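DPS family protein (Vibrio cholerae O1 biovar El Tor, PDB 3IQ1) probably binds and oxidises iron as a twelve-subunit member of the Dps branch of the ferritin-like superfamily. Local coordinates at residues F114-L125 against M140-V151. Residues are numbered along the deposited sequence; the frame is centred on the assembly and turned at random.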
ATOM      1  N   PHE B 114      16.618 -31.647   4.367  1.00  8.97           N
ATOM      2  CA  PHE B 114      15.344 -31.723   3.657  1.00  8.98           C
ATOM      3  C   PHE B 114      15.041 -33.142   3.211  1.00  9.39           C
ATOM      4  O   PHE B 114      13.878 -33.564   3.144  1.00  9.31           O
ATOM      5  CB  PHE B 114      15.247 -30.744   2.457  1.00  8.62           C
ATOM      6  CG  PHE B 114      14.926 -29.334   2.851  1.00  7.39           C
ATOM      7  CD1 PHE B 114      13.701 -29.025   3.442  1.00  7.63           C
ATOM      8  CD2 PHE B 114      15.835 -28.284   2.620  1.00  8.75           C
ATOM      9  CE1 PHE B 114      13.411 -27.738   3.812  1.00  8.64           C
ATOM     10  CE2 PHE B 114      15.536 -26.998   2.985  1.00  9.30           C
ATOM     11  CZ  PHE B 114      14.321 -26.716   3.572  1.00  6.67           C
ATOM     12  N   SER B 115      16.074 -33.917   2.899  1.00  9.71           N
ATOM     13  CA  SER B 115      15.804 -35.249   2.516  1.00  9.01           C
ATOM     14  C   SER B 115      15.143 -36.089   3.653  1.00  8.20           C
ATOM     15  O   SER B 115      14.239 -36.889   3.388  1.00  8.00           O
ATOM     16  CB  SER B 115      17.047 -35.843   1.838  1.00 10.99           C
ATOM     17  OG  SER B 115      17.339 -35.082   0.606  1.00 17.97           O
ATOM     18  N   ILE B 116      15.558 -35.868   4.901  1.00  7.06           N
ATOM     19  CA  ILE B 116      14.938 -36.428   6.117  1.00  6.68           C
ATOM     20  C   ILE B 116      13.508 -35.898   6.330  1.00  6.18           C
ATOM     21  O   ILE B 116      12.582 -36.665   6.548  1.00  7.79           O
ATOM     22  CB  ILE B 116      15.820 -36.177   7.373  1.00  7.24           C
ATOM     23  CG1 ILE B 116      17.058 -37.085   7.284  1.00  6.95           C
ATOM     24  CG2 ILE B 116      15.035 -36.429   8.606  1.00  7.17           C
ATOM     25  CD1 ILE B 116      18.126 -36.793   8.286  1.00  5.84           C
ATOM     26  N   LEU B 117      13.314 -34.594   6.240  1.00  6.37           N
ATOM     27  CA  LEU B 117      11.966 -34.052   6.369  1.00  5.56           C
ATOM     28  C   LEU B 117      11.040 -34.695   5.333  1.00  5.79           C
ATOM     29  O   LEU B 117       9.914 -35.073   5.629  1.00  5.98           O
ATOM     30  CB  LEU B 117      11.964 -32.513   6.252  1.00  5.24           C
ATOM     31  CG  LEU B 117      12.799 -31.768   7.296  1.00  7.25           C
ATOM     32  CD1 LEU B 117      12.554 -30.250   7.094  1.00  5.62           C
ATOM     33  CD2 LEU B 117      12.448 -32.216   8.717  1.00  9.53           C
ATOM     34  N   LEU B 118      11.467 -34.751   4.072  1.00  6.18           N
ATOM     35  CA  LEU B 118      10.584 -35.289   3.036  1.00  5.47           C
ATOM     36  C   LEU B 118      10.226 -36.730   3.327  1.00  7.00           C
ATOM     37  O   LEU B 118       9.084 -37.119   3.184  1.00  5.87           O
ATOM     38  CB  LEU B 118      11.255 -35.214   1.658  1.00  6.36           C
ATOM     39  CG  LEU B 118      11.253 -33.854   0.996  1.00  6.56           C
ATOM     40  CD1 LEU B 118      12.173 -33.853  -0.201  1.00  9.08           C
ATOM     41  CD2 LEU B 118       9.868 -33.365   0.585  1.00  5.36           C
ATOM     42  N   HIS B 119      11.223 -37.526   3.710  1.00  7.39           N
ATOM     43  CA  HIS B 119      11.032 -38.949   3.984  1.00  8.31           C
ATOM     44  C   HIS B 119      10.013 -39.097   5.115  1.00  7.84           C
ATOM     45  O   HIS B 119       9.072 -39.916   5.023  1.00  7.21           O
ATOM     46  CB  HIS B 119      12.396 -39.522   4.348  1.00  9.29           C
ATOM     47  CG  HIS B 119      12.431 -40.991   4.504  1.00 16.29           C
ATOM     48  ND1 HIS B 119      12.103 -41.606   5.688  1.00 23.05           N
ATOM     49  CD2 HIS B 119      12.855 -41.965   3.664  1.00 21.07           C
ATOM     50  CE1 HIS B 119      12.247 -42.910   5.550  1.00 22.97           C
ATOM     51  NE2 HIS B 119      12.736 -43.155   4.344  1.00 25.28           N
ATOM     52  N   GLN B 120      10.178 -38.324   6.181  1.00  8.15           N
ATOM     53  CA  GLN B 120       9.286 -38.431   7.366  1.00  6.89           C
ATOM     54  C   GLN B 120       7.891 -37.938   7.039  1.00  7.51           C
ATOM     55  O   GLN B 120       6.901 -38.533   7.440  1.00  8.17           O
ATOM     56  CB  GLN B 120       9.786 -37.627   8.551  1.00  7.73           C
ATOM     57  CG  GLN B 120      10.697 -38.209   9.432  1.00 12.85           C
ATOM     58  CD  GLN B 120      10.885 -37.187  10.567  1.00 14.90           C
ATOM     59  OE1 GLN B 120      11.296 -36.073  10.298  1.00 19.08           O
ATOM     60  NE2 GLN B 120      10.442 -37.496  11.711  1.00  8.99           N
ATOM     61  N   GLN B 121       7.807 -36.864   6.231  1.00  5.82           N
ATOM     62  CA  GLN B 121       6.503 -36.331   5.813  1.00  4.99           C
ATOM     63  C   GLN B 121       5.746 -37.314   4.927  1.00  6.35           C
ATOM     64  O   GLN B 121       4.550 -37.449   5.095  1.00  6.33           O
ATOM     65  CB  GLN B 121       6.677 -34.969   5.160  1.00  5.20           C
ATOM     66  CG  GLN B 121       7.122 -33.952   6.202  1.00  5.94           C
ATOM     67  CD  GLN B 121       7.750 -32.678   5.750  1.00  7.38           C
ATOM     68  OE1 GLN B 121       7.845 -31.767   6.551  1.00  8.98           O
ATOM     69  NE2 GLN B 121       8.063 -32.528   4.460  1.00  7.30           N
ATOM     70  N   ARG B 122       6.421 -38.048   4.034  1.00  5.89           N
ATOM     71  CA  ARG B 122       5.774 -39.058   3.229  1.00  4.76           C
ATOM     72  C   ARG B 122       5.229 -40.228   4.093  1.00  5.05           C
ATOM     73  O   ARG B 122       4.141 -40.747   3.864  1.00  6.63           O
ATOM     74  CB  ARG B 122       6.750 -39.586   2.197  1.00  5.35           C
ATOM     75  CG  ARG B 122       7.087 -38.527   1.129  1.00  4.60           C
ATOM     76  CD  ARG B 122       8.231 -38.986   0.285  1.00  6.04           C
ATOM     77  NE  ARG B 122       8.543 -38.012  -0.757  1.00  5.22           N
ATOM     78  CZ  ARG B 122       9.767 -37.668  -1.141  1.00  5.13           C
ATOM     79  NH1 ARG B 122      10.843 -38.247  -0.583  1.00  7.57           N
ATOM     80  NH2 ARG B 122       9.929 -36.745  -2.117  1.00  5.37           N
ATOM     81  N   ASP B 123       5.995 -40.586   5.117  1.00  5.56           N
ATOM     82  CA  ASP B 123       5.527 -41.631   6.021  1.00  5.67           C
ATOM     83  C   ASP B 123       4.288 -41.210   6.793  1.00  6.42           C
ATOM     84  O   ASP B 123       3.337 -41.979   6.885  1.00  6.60           O
ATOM     85  CB  ASP B 123       6.606 -42.015   7.001  1.00  5.83           C
ATOM     86  CG  ASP B 123       7.649 -42.939   6.409  1.00 13.62           C
ATOM     87  OD1 ASP B 123       7.441 -43.505   5.298  1.00 11.81           O
ATOM     88  OD2 ASP B 123       8.669 -43.176   7.112  1.00 15.19           O
ATOM     89  N   ILE B 124       4.300 -39.971   7.291  1.00  5.80           N
ATOM     90  CA  ILE B 124       3.142 -39.433   7.980  1.00  5.36           C
ATOM     91  C   ILE B 124       1.953 -39.330   7.044  1.00  5.62           C
ATOM     92  O   ILE B 124       0.804 -39.638   7.416  1.00  6.98           O
ATOM     93  CB  ILE B 124       3.440 -38.079   8.673  1.00  5.04           C
ATOM     94  CG1 ILE B 124       4.470 -38.290   9.779  1.00  6.12           C
ATOM     95  CG2 ILE B 124       2.132 -37.468   9.227  1.00  6.78           C
ATOM     96  CD1 ILE B 124       5.101 -36.983  10.286  1.00  8.20           C
ATOM     97  N   LEU B 125       2.187 -38.838   5.819  1.00  5.60           N
ATOM     98  CA  LEU B 125       1.115 -38.784   4.829  1.00  5.88           C
ATOM     99  C   LEU B 125       0.463 -40.142   4.623  1.00  6.00           C
ATOM    100  O   LEU B 125      -0.764 -40.259   4.569  1.00  6.05           O
ATOM    101  CB  LEU B 125       1.626 -38.246   3.496  1.00  6.13           C
ATOM    102  CG  LEU B 125       0.644 -38.175   2.344  1.00  9.26           C
ATOM    103  CD1 LEU B 125      -0.470 -37.263   2.665  1.00 12.28           C
ATOM    104  CD2 LEU B 125       1.401 -37.667   1.103  1.00 14.21           C
HETATM  105  N   MSE B 140       0.911 -32.387   5.213  1.00  3.73           N
HETATM  106  CA  MSE B 140       2.087 -33.089   4.686  1.00  4.29           C
HETATM  107  C   MSE B 140       2.221 -32.853   3.187  1.00  4.14           C
HETATM  108  O   MSE B 140       3.326 -32.655   2.691  1.00  4.91           O
HETATM  109  CB  MSE B 140       2.044 -34.580   5.001  1.00  4.98           C
HETATM  110  CG  MSE B 140       2.129 -34.941   6.453  1.00  4.64           C
HETATM  111 SE   MSE B 140       3.592 -34.333   7.482  1.00  5.57          SE
HETATM  112  CE  MSE B 140       2.798 -32.630   8.016  1.00  4.47           C
ATOM    113  N   SER B 141       1.089 -32.852   2.472  1.00  5.87           N
ATOM    114  CA  SER B 141       1.087 -32.615   1.046  1.00  6.45           C
ATOM    115  C   SER B 141       1.702 -31.268   0.686  1.00  5.94           C
ATOM    116  O   SER B 141       2.556 -31.155  -0.210  1.00  5.05           O
ATOM    117  CB  SER B 141      -0.320 -32.746   0.501  1.00  7.28           C
ATOM    118  OG  SER B 141      -0.416 -32.373  -0.867  1.00  9.50           O
ATOM    119  N   ASP B 142       1.265 -30.256   1.412  1.00  6.52           N
ATOM    120  CA  ASP B 142       1.800 -28.908   1.234  1.00  6.08           C
ATOM    121  C   ASP B 142       3.311 -28.916   1.473  1.00  5.88           C
ATOM    122  O   ASP B 142       4.071 -28.339   0.684  1.00  6.10           O
ATOM    123  CB  ASP B 142       1.163 -27.918   2.191  1.00  7.33           C
ATOM    124  CG  ASP B 142      -0.267 -27.561   1.823  1.00  9.40           C
ATOM    125  OD1 ASP B 142      -0.731 -27.894   0.719  1.00 13.29           O
ATOM    126  OD2 ASP B 142      -0.890 -26.873   2.610  1.00 13.62           O
ATOM    127  N   TYR B 143       3.761 -29.512   2.572  1.00  4.50           N
ATOM    128  CA  TYR B 143       5.166 -29.488   2.905  1.00  4.93           C
ATOM    129  C   TYR B 143       6.018 -30.219   1.881  1.00  5.52           C
ATOM    130  O   TYR B 143       7.086 -29.748   1.463  1.00  6.48           O
ATOM    131  CB  TYR B 143       5.430 -30.072   4.290  1.00  4.84           C
ATOM    132  CG  TYR B 143       4.904 -29.245   5.482  1.00  4.07           C
ATOM    133  CD1 TYR B 143       4.127 -28.092   5.305  1.00  7.44           C
ATOM    134  CD2 TYR B 143       5.201 -29.610   6.747  1.00  6.11           C
ATOM    135  CE1 TYR B 143       3.680 -27.320   6.390  1.00  8.10           C
ATOM    136  CE2 TYR B 143       4.707 -28.878   7.854  1.00  8.47           C
ATOM    137  CZ  TYR B 143       3.954 -27.739   7.648  1.00  8.54           C
ATOM    138  OH  TYR B 143       3.532 -27.032   8.719  1.00 10.15           O
ATOM    139  N   ILE B 144       5.528 -31.377   1.432  1.00  6.39           N
ATOM    140  CA  ILE B 144       6.255 -32.204   0.470  1.00  5.35           C
ATOM    141  C   ILE B 144       6.399 -31.453  -0.842  1.00  5.57           C
ATOM    142  O   ILE B 144       7.490 -31.356  -1.416  1.00  5.33           O
ATOM    143  CB  ILE B 144       5.546 -33.560   0.264  1.00  5.25           C
ATOM    144  CG1 ILE B 144       5.688 -34.439   1.518  1.00  5.68           C
ATOM    145  CG2 ILE B 144       6.106 -34.285  -0.960  1.00  6.57           C
ATOM    146  CD1 ILE B 144       4.681 -35.552   1.567  1.00  5.55           C
ATOM    147  N   ARG B 145       5.327 -30.855  -1.331  1.00  5.38           N
ATOM    148  CA  ARG B 145       5.414 -30.287  -2.667  1.00  4.99           C
ATOM    149  C   ARG B 145       6.377 -29.073  -2.654  1.00  5.80           C
ATOM    150  O   ARG B 145       7.099 -28.831  -3.635  1.00  6.02           O
ATOM    151  CB  ARG B 145       4.050 -29.912  -3.180  1.00  4.99           C
ATOM    152  CG  ARG B 145       3.420 -28.739  -2.505  1.00  8.23           C
ATOM    153  CD  ARG B 145       1.922 -28.666  -2.813  1.00  9.43           C
ATOM    154  NE  ARG B 145       1.701 -28.321  -4.216  1.00  7.94           N
ATOM    155  CZ  ARG B 145       0.550 -27.845  -4.709  1.00 10.29           C
ATOM    156  NH1 ARG B 145       0.457 -27.508  -5.977  1.00 11.41           N
ATOM    157  NH2 ARG B 145      -0.493 -27.725  -3.943  1.00 12.76           N
ATOM    158  N   GLU B 146       6.334 -28.288  -1.579  1.00  5.39           N
ATOM    159  CA  GLU B 146       7.170 -27.125  -1.465  1.00  5.61           C
ATOM    160  C   GLU B 146       8.644 -27.524  -1.350  1.00  5.00           C
ATOM    161  O   GLU B 146       9.563 -26.899  -1.969  1.00  5.31           O
ATOM    162  CB  GLU B 146       6.738 -26.242  -0.283  1.00  6.81           C
ATOM    163  CG  GLU B 146       5.356 -25.607  -0.501  1.00  8.34           C
ATOM    164  CD  GLU B 146       4.827 -24.897   0.710  1.00 14.19           C
ATOM    165  OE1 GLU B 146       5.645 -24.514   1.557  1.00 15.09           O
ATOM    166  OE2 GLU B 146       3.583 -24.669   0.792  1.00 15.38           O
ATOM    167  N   GLN B 147       8.884 -28.570  -0.567  1.00  5.13           N
ATOM    168  CA  GLN B 147      10.264 -28.921  -0.238  1.00  5.14           C
ATOM    169  C   GLN B 147      10.902 -29.701  -1.342  1.00  5.00           C
ATOM    170  O   GLN B 147      12.119 -29.612  -1.552  1.00  6.28           O
ATOM    171  CB  GLN B 147      10.390 -29.593   1.130  1.00  5.03           C
ATOM    172  CG  GLN B 147      10.094 -28.580   2.188  1.00  5.34           C
ATOM    173  CD  GLN B 147       9.900 -29.179   3.576  1.00  6.22           C
ATOM    174  OE1 GLN B 147       9.797 -30.409   3.726  1.00  6.39           O
ATOM    175  NE2 GLN B 147       9.843 -28.335   4.569  1.00  6.24           N
ATOM    176  N   GLU B 148      10.114 -30.432  -2.120  1.00  5.29           N
ATOM    177  CA  GLU B 148      10.639 -31.057  -3.339  1.00  5.53           C
ATOM    178  C   GLU B 148      11.178 -29.990  -4.303  1.00  5.57           C
ATOM    179  O   GLU B 148      12.274 -30.130  -4.805  1.00  5.38           O
ATOM    180  CB  GLU B 148       9.595 -31.926  -4.024  1.00  4.49           C
ATOM    181  CG  GLU B 148       9.260 -33.198  -3.253  1.00  6.67           C
ATOM    182  CD  GLU B 148       8.150 -34.022  -3.835  1.00  6.17           C
ATOM    183  OE1 GLU B 148       7.308 -33.466  -4.591  1.00  6.39           O
ATOM    184  OE2 GLU B 148       8.049 -35.239  -3.515  1.00  5.53           O
ATOM    185  N   LYS B 149      10.430 -28.913  -4.483  1.00  6.26           N
ATOM    186  CA  LYS B 149      10.822 -27.809  -5.345  1.00  4.66           C
ATOM    187  C   LYS B 149      12.141 -27.235  -4.818  1.00  4.79           C
ATOM    188  O   LYS B 149      13.085 -27.002  -5.588  1.00  5.09           O
ATOM    189  CB  LYS B 149       9.727 -26.733  -5.426  1.00  5.38           C
ATOM    190  CG  LYS B 149      10.121 -25.631  -6.346  1.00  7.16           C
ATOM    191  CD  LYS B 149       9.167 -24.478  -6.263  1.00 12.47           C
ATOM    192  CE  LYS B 149       9.687 -23.313  -7.040  1.00 15.51           C
ATOM    193  NZ  LYS B 149       8.648 -22.173  -7.089  1.00 19.88           N
ATOM    194  N   LEU B 150      12.216 -27.021  -3.510  1.00  4.97           N
ATOM    195  CA  LEU B 150      13.404 -26.416  -2.934  1.00  5.24           C
ATOM    196  C   LEU B 150      14.593 -27.317  -3.113  1.00  6.97           C
ATOM    197  O   LEU B 150      15.703 -26.852  -3.433  1.00  7.72           O
ATOM    198  CB  LEU B 150      13.193 -26.092  -1.466  1.00  6.37           C
ATOM    199  CG  LEU B 150      14.327 -25.340  -0.745  1.00  8.03           C
ATOM    200  CD1 LEU B 150      14.881 -24.104  -1.542  1.00 10.81           C
ATOM    201  CD2 LEU B 150      13.871 -24.911   0.675  1.00 10.19           C
ATOM    202  N   VAL B 151      14.385 -28.614  -2.903  1.00  6.52           N
ATOM    203  CA  VAL B 151      15.485 -29.560  -3.085  1.00  7.23           C
ATOM    204  C   VAL B 151      16.016 -29.519  -4.525  1.00  6.56           C
ATOM    205  O   VAL B 151      17.251 -29.586  -4.749  1.00  8.61           O
ATOM    206  CB  VAL B 151      15.091 -30.960  -2.589  1.00  7.26           C
ATOM    207  CG1 VAL B 151      16.126 -32.066  -3.053  1.00  7.50           C
ATOM    208  CG2 VAL B 151      14.988 -30.960  -1.060  1.00  7.71           C
TER
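Gln147 OE1 accepts a hydrogen bond from Gln121 NE2 at 2.8 Å, joining the last two long helices, 103-131 and 134-158, of the ferritin-like four-helix bundle. The helices are consecutive and run roughly antiparallel; the axes of segments 114-125 and 140-151 come within 9.4 Å. The two amides are nearly coplanar (17°), although the donor stands tilted from the carbonyl plane of Gln147. Tyr30 OH, on helix 13-43, bonds both Gln121 OE1 and Gln147 NE2, so this buried pair is tied to a third helix and its amides are fixed in rotation. Gln121 OE1 also lies at the ring edge of Tyr143, 3.4 Å from CD2.

Packing is knobs-into-holes: Leu118 fits among Ile144, Gln147, Glu148 and Val151, and Ile144 in return among Leu118, Gln121, Arg122 and Leu125. Farther along, the Phe114 ring meets the Gln147 amide, whose NE2 lies near the ring plane at its edge, while Leu150 CD2 reaches within 3.4 Å of Phe114 CZ. At the other end, selenomethionine Met140 bends at chi2 (-56°) and chi3, bringing SE against Gln121 CG and Ile124 CG2.

On the flank facing a second subunit, the CB of Arg122 points away from 140-151, but its extended chain carries the guanidinium back past Leu118, whose CB lies 3.7 Å above one face, offset toward the rim. Arg122 NH2 also bonds Ile9 O of that subunit, and Glu148 OE1 forms a salt bridge with Arg73 of the same second subunit, so the intrachain bridge is built into the subunit interface. Within that bridge Arg122 NH2 meets the anti lone pair of Glu148 OE2 at 2.8 Å, almost exactly in the guanidinium plane.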